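Local coordinates for p-47 protein (Clostridium botulinum E1 str. 'BoNT E Beluga', PDB 5WIX) that is of unknown function but has a topology similar to bactericidal/permeability-increasing protein, with a TULIP-type fold that in relatives binds lipids, at residues Leu98-Lys108 and Val137-Glu148; Ile276-Trp285 and Pro297-Glu305. All coordinates share one frame; numbering follows the deposited sequence.

In the fold
Both segments of interaction 1 precede those of interaction 2 in the sequence, and the two contacts lie on opposite sides of the molecule's centre, their own centres about 62 Å apart and their nearest atoms about 37 Å apart. They share no strand. Residues 98-108 and 137-148 contribute strands to an antiparallel sheet that also holds 78-85, whereas 276-285 and 297-305 contribute to another, built around strand 293-307. A third antiparallel sheet combines strands from early, middle and late parts of the chain. This is consistent with the elongated plan of bactericidal/permeability-increasing protein, in which a central sheet joins two TULIP modules. Each contact pairs strands locally, across a break in regular pairing.

Interaction 1 of 2, residues Leu98-Lys108 and Val137-Glu148; sequences LSGVIPILEIK and VIVSDLSGKLYE
The side chains of Glu-106 and Asp-141 cross at about a right angle, their carboxylate planes 72° apart. Contact is made by Asp-141 OD2 on the methylene CG of Glu-106 rather than on its acid group, and the nearest charged atoms, Glu-106 OE2 and Asp-141 OD1, stay 4.1 Å apart. Arg-79 probably eases the like charges: its NE makes a salt bridge to Asp-141 OD2, and its NH2 a long, weak ion pair with Glu-106 OE1.

The classic beta bulge here, in which Asp-141 and Leu-142 both oppose Ile-104, is consistent with Asp-141 facing this way. Ile-104 O accepts two N-H groups, Leu-142 N at 3.2 Å in the carbonyl plane, on a lone pair, and Asp-141 N at 2.7 Å nearly along the C=O axis. Regular antiparallel bonding resumes where Glu-106 and Val-139 exchange a pair of backbone hydrogen bonds.

The branched side chain of Ile-104 suits its buried place: its CB lies 4.0 Å from Leu-142 CB, while CG2, anti to the backbone N, turns to Asp-141 CB. Farther on, the bent chain of Lys-108 lays CE 3.6 Å from Val-137 CG1, its methylenes doing the packing.

At the other end the type II turn from Leu-98 to Val-101 places Gly-100 at a positive phi (95°), which glycine tolerates easily. Val-101 CG1 lies 3.4 Å from Gly-144 CA, a fit made possible by the missing side chain there, and also touches Glu-148 CG.

Strand 78-85 hydrogen-bonds along the other edge of 98-108, through Ile-80 and Ile-82 among others. Helix 153-159 packs against the face bearing Leu-105 and Ser-140, its Ile-159 touching Leu-105 and Lys-156 touching Ser-140.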
loop_
_atom_site.group_PDB
_atom_site.type_symbol
_atom_site.label_atom_id
_atom_site.label_comp_id
_atom_site.label_asym_id
_atom_site.label_seq_id
_atom_site.Cartn_x
_atom_site.Cartn_y
_atom_site.Cartn_z
ATOM N N LEU A 98 41.524 -8.858 10.423
ATOM C CA LEU A 98 40.248 -9.067 9.753
ATOM C C LEU A 98 40.120 -8.299 8.435
ATOM O O LEU A 98 39.028 -8.222 7.870
ATOM C CB LEU A 98 39.099 -8.684 10.690
ATOM C CG LEU A 98 39.092 -9.446 12.017
ATOM C CD1 LEU A 98 37.801 -9.220 12.821
ATOM C CD2 LEU A 98 39.318 -10.925 11.762
ATOM N N SER A 99 41.230 -7.744 7.947
ATOM C CA SER A 99 41.255 -7.079 6.643
ATOM C C SER A 99 40.796 -8.036 5.534
ATOM O O SER A 99 41.489 -8.997 5.203
ATOM C CB SER A 99 42.660 -6.544 6.322
ATOM O OG SER A 99 43.186 -5.740 7.368
ATOM N N GLY A 100 39.613 -7.781 4.976
ATOM C CA GLY A 100 39.136 -8.547 3.838
ATOM C C GLY A 100 38.216 -9.720 4.132
ATOM O O GLY A 100 37.644 -10.289 3.198
ATOM N N VAL A 101 38.069 -10.097 5.404
ATOM C CA VAL A 101 37.130 -11.165 5.759
ATOM C C VAL A 101 35.691 -10.697 5.549
ATOM O O VAL A 101 35.347 -9.536 5.806
ATOM C CB VAL A 101 37.288 -11.637 7.211
ATOM C CG1 VAL A 101 36.855 -13.094 7.335
ATOM C CG2 VAL A 101 38.723 -11.492 7.652
ATOM N N ILE A 102 34.847 -11.599 5.065
ATOM C CA ILE A 102 33.489 -11.210 4.719
ATOM C C ILE A 102 32.460 -12.135 5.375
ATOM O O ILE A 102 32.032 -13.134 4.779
ATOM C CB ILE A 102 33.294 -11.186 3.197
ATOM C CG1 ILE A 102 34.404 -10.358 2.548
ATOM C CG2 ILE A 102 31.935 -10.608 2.855
ATOM C CD1 ILE A 102 34.354 -10.340 1.047
ATOM N N PRO A 103 32.082 -11.803 6.624
ATOM C CA PRO A 103 31.090 -12.569 7.379
ATOM C C PRO A 103 29.678 -12.313 6.893
ATOM O O PRO A 103 29.378 -11.257 6.320
ATOM C CB PRO A 103 31.269 -12.072 8.819
ATOM C CG PRO A 103 31.933 -10.753 8.711
ATOM C CD PRO A 103 32.727 -10.756 7.442
ATOM N N ILE A 104 28.807 -13.284 7.122
ATOM C CA ILE A 104 27.415 -13.118 6.758
ATOM C C ILE A 104 26.520 -13.337 7.964
ATOM O O ILE A 104 26.501 -14.417 8.577
ATOM C CB ILE A 104 27.025 -14.069 5.628
ATOM C CG1 ILE A 104 27.827 -13.728 4.366
ATOM C CG2 ILE A 104 25.530 -14.007 5.381
ATOM C CD1 ILE A 104 27.295 -14.362 3.102
ATOM N N LEU A 105 25.788 -12.282 8.294
ATOM C CA LEU A 105 24.940 -12.239 9.474
ATOM C C LEU A 105 23.472 -12.215 9.107
ATOM O O LEU A 105 23.106 -11.867 7.987
ATOM C CB LEU A 105 25.268 -11.001 10.308
ATOM C CG LEU A 105 26.762 -10.767 10.478
ATOM C CD1 LEU A 105 27.061 -9.401 11.080
ATOM C CD2 LEU A 105 27.278 -11.872 11.365
ATOM N N GLU A 106 22.638 -12.596 10.062
ATOM C CA GLU A 106 21.212 -12.304 10.017
ATOM C C GLU A 106 20.920 -11.423 11.213
ATOM O O GLU A 106 21.352 -11.740 12.325
ATOM C CB GLU A 106 20.359 -13.572 10.069
ATOM C CG GLU A 106 20.147 -14.246 8.730
ATOM C CD GLU A 106 19.175 -15.405 8.845
ATOM O OE1 GLU A 106 18.498 -15.723 7.840
ATOM O OE2 GLU A 106 19.080 -15.991 9.947
ATOM N N ILE A 107 20.218 -10.312 10.993
ATOM C CA ILE A 107 19.906 -9.382 12.080
ATOM C C ILE A 107 18.426 -8.973 12.140
ATOM O O ILE A 107 17.708 -9.036 11.138
ATOM C CB ILE A 107 20.744 -8.096 11.975
ATOM C CG1 ILE A 107 22.143 -8.395 11.461
ATOM C CG2 ILE A 107 20.847 -7.426 13.323
ATOM C CD1 ILE A 107 23.096 -7.243 11.654
ATOM N N LYS A 108 17.994 -8.550 13.331
ATOM C CA LYS A 108 16.621 -8.128 13.571
ATOM C C LYS A 108 16.416 -6.617 13.401
ATOM O O LYS A 108 17.223 -5.787 13.853
ATOM C CB LYS A 108 16.170 -8.547 14.976
ATOM C CG LYS A 108 14.788 -8.013 15.356
ATOM C CD LYS A 108 14.389 -8.364 16.781
ATOM C CE LYS A 108 13.820 -9.764 16.855
ATOM N NZ LYS A 108 13.004 -9.951 18.081
ATOM N N VAL A 137 19.393 -11.878 19.227
ATOM C CA VAL A 137 18.814 -11.452 17.949
ATOM C C VAL A 137 19.884 -11.118 16.889
ATOM O O VAL A 137 19.676 -10.250 16.026
ATOM C CB VAL A 137 17.848 -10.221 18.125
ATOM C CG1 VAL A 137 16.625 -10.572 19.003
ATOM C CG2 VAL A 137 18.583 -9.024 18.692
ATOM N N ILE A 138 21.033 -11.795 16.971
ATOM C CA ILE A 138 22.020 -11.840 15.873
ATOM C C ILE A 138 22.469 -13.277 15.642
ATOM O O ILE A 138 22.895 -13.960 16.575
ATOM C CB ILE A 138 23.305 -11.024 16.126
ATOM C CG1 ILE A 138 23.023 -9.582 16.498
ATOM C CG2 ILE A 138 24.178 -11.037 14.881
ATOM C CD1 ILE A 138 24.227 -8.670 16.261
ATOM N N VAL A 139 22.383 -13.741 14.402
ATOM C CA VAL A 139 22.848 -15.084 14.092
ATOM C C VAL A 139 24.034 -14.948 13.113
ATOM O O VAL A 139 24.106 -13.995 12.340
ATOM C CB VAL A 139 21.662 -15.979 13.540
ATOM C CG1 VAL A 139 22.162 -17.131 12.690
ATOM C CG2 VAL A 139 20.804 -16.525 14.685
ATOM N N SER A 140 24.999 -15.857 13.196
ATOM C CA SER A 140 26.105 -15.873 12.256
ATOM C C SER A 140 25.877 -17.008 11.259
ATOM O O SER A 140 25.677 -18.173 11.655
ATOM C CB SER A 140 27.435 -16.042 13.000
ATOM O OG SER A 140 28.513 -15.535 12.244
ATOM N N ASP A 141 25.873 -16.679 9.969
ATOM C CA ASP A 141 25.558 -17.693 8.969
ATOM C C ASP A 141 26.821 -18.247 8.401
ATOM O O ASP A 141 27.031 -19.453 8.423
ATOM C CB ASP A 141 24.691 -17.134 7.850
ATOM C CG ASP A 141 23.356 -16.656 8.351
ATOM O OD1 ASP A 141 22.990 -17.000 9.491
ATOM O OD2 ASP A 141 22.666 -15.929 7.612
ATOM N N LEU A 142 27.650 -17.352 7.880
ATOM C CA LEU A 142 28.997 -17.698 7.445
ATOM C C LEU A 142 29.958 -16.841 8.200
ATOM O O LEU A 142 29.620 -15.716 8.564
ATOM C CB LEU A 142 29.176 -17.469 5.966
ATOM C CG LEU A 142 29.041 -18.737 5.160
ATOM C CD1 LEU A 142 28.878 -18.330 3.728
ATOM C CD2 LEU A 142 30.278 -19.580 5.370
ATOM N N SER A 143 31.164 -17.336 8.419
ATOM C CA SER A 143 32.058 -16.652 9.331
ATOM C C SER A 143 32.968 -15.685 8.608
ATOM O O SER A 143 33.332 -14.651 9.163
ATOM C CB SER A 143 32.856 -17.677 10.110
ATOM O OG SER A 143 33.748 -16.970 10.954
ATOM N N GLY A 144 33.313 -16.007 7.365
ATOM C CA GLY A 144 34.226 -15.184 6.596
ATOM C C GLY A 144 34.650 -15.857 5.316
ATOM O O GLY A 144 34.594 -17.075 5.190
ATOM N N LYS A 145 35.038 -15.053 4.337
ATOM C CA LYS A 145 35.388 -15.584 3.027
ATOM C C LYS A 145 36.574 -14.836 2.432
ATOM O O LYS A 145 36.568 -13.613 2.329
ATOM C CB LYS A 145 34.188 -15.507 2.086
ATOM C CG LYS A 145 33.069 -16.448 2.488
ATOM C CD LYS A 145 31.986 -16.533 1.455
ATOM C CE LYS A 145 31.242 -15.219 1.367
ATOM N NZ LYS A 145 30.086 -15.318 0.432
ATOM N N LEU A 146 37.615 -15.574 2.089
ATOM C CA LEU A 146 37.716 -16.985 2.434
ATOM C C LEU A 146 39.119 -17.129 3.035
ATOM O O LEU A 146 39.744 -18.206 3.055
ATOM C CB LEU A 146 37.503 -17.882 1.202
ATOM C CG LEU A 146 37.309 -19.399 1.373
ATOM C CD1 LEU A 146 35.868 -19.750 1.773
ATOM C CD2 LEU A 146 37.747 -20.162 0.110
ATOM N N TYR A 147 39.596 -15.988 3.523
ATOM C CA TYR A 147 40.968 -15.832 3.961
ATOM C C TYR A 147 41.141 -16.294 5.397
ATOM O O TYR A 147 42.094 -15.898 6.072
ATOM C CB TYR A 147 41.409 -14.370 3.815
ATOM N N GLU A 148 40.232 -17.145 5.862
ATOM C CA GLU A 148 40.267 -17.565 7.258
ATOM C C GLU A 148 40.845 -18.956 7.517
ATOM O O GLU A 148 41.200 -19.693 6.592
ATOM C CB GLU A 148 38.868 -17.498 7.859
ATOM C CG GLU A 148 38.478 -16.109 8.343
ATOM C CD GLU A 148 39.177 -15.707 9.636
ATOM O OE1 GLU A 148 38.552 -14.986 10.444
ATOM O OE2 GLU A 148 40.343 -16.101 9.854
#

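Interaction 2 of 2, residues Ile276-Trp285 and Pro297-Glu305; sequences IIKNKNTLNW and PEINDFSME
Trp-285 and Ile-299, with Leu-283 and Phe-302, make the buried part of this contact; Ile-299 CD1 comes obliquely to the indole, 3.4 Å from Trp-285 CE3. With Trp-285 CG anti to its own N (chi1 -156°), the ring also lies obliquely against Pro-297 CG. Its NE1 is bonded to Ser-386 OG, giving this buried indole a polar partner as well as apolar ones. Beside it, Leu-283 CD1 packs 3.9 Å from Phe-302 CB, and Ile-277 CG2 meets that phenyl ring at its edge, near its plane. Phe-265 adds an edge-to-face contact to Phe-302, while helix 240-252 touches Ile-277 and Met-304.

The solvent side, with exposed Lys-278, Asn-284 and Asn-300, is looser. Lys-278 contributes mainly its aliphatic CB and CG, beside Phe-302 O. Separately, Thr-282 and Asn-300 lie side by side with OG1 and OD1 3.8 Å apart.

At the break between Lys-278 and Leu-283, Asn-279 N keeps its backbone bond to Phe-302 O (3.1 Å), and the side-chain amide adds others. Its OD1 accepts Phe-302 N at 2.8 Å, the donor standing 75° out of the amide's carbonyl plane; its ND2 gives a bond to Asn-281 O and a weak one to Asn-300 O. A short amide able to accept and donate thus joins the two segments where their mutual pairing is interrupted.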
loop_
_atom_site.group_PDB
_atom_site.type_symbol
_atom_site.label_atom_id
_atom_site.label_comp_id
_atom_site.label_asym_id
_atom_site.label_seq_id
_atom_site.Cartn_x
_atom_site.Cartn_y
_atom_site.Cartn_z
ATOM N N ILE A 276 -18.130 -4.117 -1.205
ATOM C CA ILE A 276 -19.108 -3.624 -2.185
ATOM C C ILE A 276 -19.735 -2.267 -1.805
ATOM O O ILE A 276 -20.027 -2.007 -0.635
ATOM C CB ILE A 276 -20.239 -4.655 -2.384
ATOM C CG1 ILE A 276 -19.700 -5.880 -3.108
ATOM C CG2 ILE A 276 -21.396 -4.069 -3.184
ATOM C CD1 ILE A 276 -20.785 -6.820 -3.591
ATOM N N ILE A 277 -19.937 -1.407 -2.796
ATOM C CA ILE A 277 -20.647 -0.155 -2.575
ATOM C C ILE A 277 -22.161 -0.313 -2.728
ATOM O O ILE A 277 -22.663 -0.532 -3.836
ATOM C CB ILE A 277 -20.184 0.923 -3.548
ATOM C CG1 ILE A 277 -18.700 1.234 -3.330
ATOM C CG2 ILE A 277 -21.031 2.174 -3.373
ATOM C CD1 ILE A 277 -18.113 2.324 -4.260
ATOM N N LYS A 278 -22.891 -0.205 -1.627
ATOM C CA LYS A 278 -24.339 -0.115 -1.729
ATOM C C LYS A 278 -24.850 1.251 -1.256
ATOM O O LYS A 278 -24.170 1.963 -0.516
ATOM C CB LYS A 278 -24.995 -1.241 -0.941
ATOM C CG LYS A 278 -24.838 -2.609 -1.585
ATOM C CD LYS A 278 -25.955 -3.531 -1.110
ATOM C CE LYS A 278 -25.893 -4.899 -1.766
ATOM N NZ LYS A 278 -24.723 -5.690 -1.287
ATOM N N ASN A 279 -26.037 1.635 -1.709
ATOM C CA ASN A 279 -26.675 2.849 -1.200
ATOM C C ASN A 279 -27.279 2.637 0.197
ATOM O O ASN A 279 -27.813 1.559 0.510
ATOM C CB ASN A 279 -27.747 3.325 -2.168
ATOM C CG ASN A 279 -28.863 2.319 -2.339
ATOM O OD1 ASN A 279 -28.642 1.106 -2.325
ATOM N ND2 ASN A 279 -30.077 2.821 -2.500
ATOM N N LYS A 280 -27.180 3.662 1.042
ATOM C CA LYS A 280 -27.647 3.565 2.429
ATOM C C LYS A 280 -29.140 3.788 2.460
ATOM O O LYS A 280 -29.842 3.312 3.351
ATOM C CB LYS A 280 -26.935 4.590 3.329
ATOM C CG LYS A 280 -27.270 4.488 4.830
ATOM C CD LYS A 280 -26.686 5.664 5.646
ATOM C CE LYS A 280 -25.159 5.597 5.793
ATOM N NZ LYS A 280 -24.603 6.755 6.565
ATOM N N ASN A 281 -29.608 4.511 1.447
ATOM C CA ASN A 281 -30.987 4.964 1.345
ATOM C C ASN A 281 -31.273 5.577 -0.023
ATOM O O ASN A 281 -30.428 5.518 -0.931
ATOM C CB ASN A 281 -31.294 5.980 2.443
ATOM C CG ASN A 281 -30.232 7.061 2.554
ATOM O OD1 ASN A 281 -29.715 7.556 1.551
ATOM N ND2 ASN A 281 -29.892 7.422 3.783
ATOM N N THR A 282 -32.454 6.182 -0.155
ATOM C CA THR A 282 -32.898 6.719 -1.431
ATOM C C THR A 282 -31.948 7.819 -1.908
ATOM O O THR A 282 -31.635 8.757 -1.168
ATOM C CB THR A 282 -34.351 7.273 -1.351
ATOM O OG1 THR A 282 -35.239 6.266 -0.842
ATOM C CG2 THR A 282 -34.830 7.711 -2.732
ATOM N N LEU A 283 -31.475 7.684 -3.143
ATOM C CA LEU A 283 -30.639 8.707 -3.753
ATOM C C LEU A 283 -31.491 9.690 -4.555
ATOM O O LEU A 283 -32.142 9.303 -5.531
ATOM C CB LEU A 283 -29.578 8.062 -4.654
ATOM C CG LEU A 283 -28.928 6.811 -4.065
ATOM C CD1 LEU A 283 -27.976 6.154 -5.076
ATOM C CD2 LEU A 283 -28.206 7.147 -2.769
ATOM N N ASN A 284 -31.487 10.960 -4.162
ATOM C CA ASN A 284 -32.317 11.937 -4.877
ATOM C C ASN A 284 -31.566 12.595 -6.026
ATOM O O ASN A 284 -30.723 13.491 -5.825
ATOM C CB ASN A 284 -32.848 12.989 -3.907
ATOM C CG ASN A 284 -33.613 12.367 -2.744
ATOM O OD1 ASN A 284 -34.527 11.560 -2.936
ATOM N ND2 ASN A 284 -33.214 12.720 -1.525
ATOM N N TRP A 285 -31.856 12.131 -7.239
ATOM C CA TRP A 285 -31.171 12.671 -8.405
ATOM C C TRP A 285 -31.462 14.151 -8.578
ATOM O O TRP A 285 -32.468 14.678 -8.088
ATOM C CB TRP A 285 -31.574 11.928 -9.665
ATOM C CG TRP A 285 -30.561 12.021 -10.731
ATOM C CD1 TRP A 285 -30.585 12.837 -11.819
ATOM C CD2 TRP A 285 -29.356 11.266 -10.821
ATOM N NE1 TRP A 285 -29.467 12.635 -12.594
ATOM C CE2 TRP A 285 -28.695 11.672 -12.001
ATOM C CE3 TRP A 285 -28.769 10.285 -10.022
ATOM C CZ2 TRP A 285 -27.479 11.137 -12.394
ATOM C CZ3 TRP A 285 -27.561 9.758 -10.413
ATOM C CH2 TRP A 285 -26.927 10.184 -11.593
ATOM N N PRO A 297 -35.640 12.150 -10.828
ATOM C CA PRO A 297 -35.747 10.700 -10.625
ATOM C C PRO A 297 -35.103 10.299 -9.323
ATOM O O PRO A 297 -34.318 11.079 -8.789
ATOM C CB PRO A 297 -35.002 10.126 -11.820
ATOM C CG PRO A 297 -33.974 11.168 -12.123
ATOM C CD PRO A 297 -34.614 12.496 -11.826
ATOM N N GLU A 298 -35.441 9.121 -8.807
ATOM C CA GLU A 298 -34.782 8.630 -7.603
ATOM C C GLU A 298 -34.390 7.169 -7.743
ATOM O O GLU A 298 -35.228 6.307 -8.031
ATOM C CB GLU A 298 -35.669 8.830 -6.374
ATOM C CG GLU A 298 -37.034 8.225 -6.499
ATOM C CD GLU A 298 -38.017 8.795 -5.494
ATOM O OE1 GLU A 298 -38.216 8.124 -4.457
ATOM O OE2 GLU A 298 -38.586 9.896 -5.740
ATOM N N ILE A 299 -33.103 6.902 -7.536
ATOM C CA ILE A 299 -32.604 5.539 -7.487
ATOM C C ILE A 299 -32.865 4.947 -6.103
ATOM O O ILE A 299 -32.519 5.555 -5.085
ATOM C CB ILE A 299 -31.098 5.474 -7.803
ATOM C CG1 ILE A 299 -30.807 6.073 -9.182
ATOM C CG2 ILE A 299 -30.657 4.037 -7.799
ATOM C CD1 ILE A 299 -29.696 7.112 -9.199
ATOM N N ASN A 300 -33.459 3.760 -6.065
ATOM C CA ASN A 300 -33.897 3.175 -4.801
ATOM C C ASN A 300 -32.966 2.146 -4.173
ATOM O O ASN A 300 -32.897 2.057 -2.942
ATOM C CB ASN A 300 -35.266 2.547 -4.989
ATOM C CG ASN A 300 -36.362 3.557 -4.878
ATOM O OD1 ASN A 300 -36.328 4.422 -4.000
ATOM N ND2 ASN A 300 -37.333 3.479 -5.781
ATOM N N ASP A 301 -32.296 1.348 -5.007
ATOM C CA ASP A 301 -31.165 0.525 -4.561
ATOM C C ASP A 301 -30.015 0.600 -5.576
ATOM O O ASP A 301 -30.222 0.617 -6.796
ATOM C CB ASP A 301 -31.585 -0.928 -4.305
ATOM C CG ASP A 301 -32.337 -1.543 -5.463
ATOM O OD1 ASP A 301 -32.017 -1.247 -6.633
ATOM O OD2 ASP A 301 -33.255 -2.346 -5.193
ATOM N N PHE A 302 -28.797 0.670 -5.053
ATOM C CA PHE A 302 -27.630 0.955 -5.873
ATOM C C PHE A 302 -26.502 0.056 -5.451
ATOM O O PHE A 302 -26.289 -0.155 -4.259
ATOM C CB PHE A 302 -27.233 2.409 -5.724
ATOM C CG PHE A 302 -25.994 2.802 -6.478
ATOM C CD1 PHE A 302 -26.096 3.472 -7.693
ATOM C CD2 PHE A 302 -24.742 2.571 -5.949
ATOM C CE1 PHE A 302 -24.971 3.873 -8.378
ATOM C CE2 PHE A 302 -23.614 2.965 -6.626
ATOM C CZ PHE A 302 -23.726 3.624 -7.842
ATOM N N SER A 303 -25.771 -0.459 -6.430
ATOM C CA SER A 303 -24.672 -1.363 -6.139
ATOM C C SER A 303 -23.523 -1.183 -7.132
ATOM O O SER A 303 -23.731 -1.115 -8.344
ATOM C CB SER A 303 -25.154 -2.805 -6.148
ATOM O OG SER A 303 -24.384 -3.552 -7.072
ATOM N N MET A 304 -22.314 -1.083 -6.596
ATOM C CA MET A 304 -21.101 -1.043 -7.401
ATOM C C MET A 304 -20.077 -1.988 -6.778
ATOM O O MET A 304 -19.546 -1.697 -5.708
ATOM C CB MET A 304 -20.553 0.382 -7.478
ATOM C CG MET A 304 -19.579 0.640 -8.626
ATOM S SD MET A 304 -18.938 2.344 -8.689
ATOM C CE MET A 304 -18.896 2.673 -10.454
ATOM N N GLU A 305 -19.829 -3.131 -7.416
ATOM C CA GLU A 305 -18.798 -4.083 -6.953
ATOM C C GLU A 305 -17.650 -4.183 -7.964
ATOM O O GLU A 305 -17.843 -3.952 -9.161
ATOM C CB GLU A 305 -19.403 -5.481 -6.689
ATOM C CG GLU A 305 -19.573 -6.384 -7.916
ATOM C CD GLU A 305 -20.263 -7.717 -7.596
ATOM O OE1 GLU A 305 -21.312 -7.697 -6.916
ATOM O OE2 GLU A 305 -19.760 -8.783 -8.027
#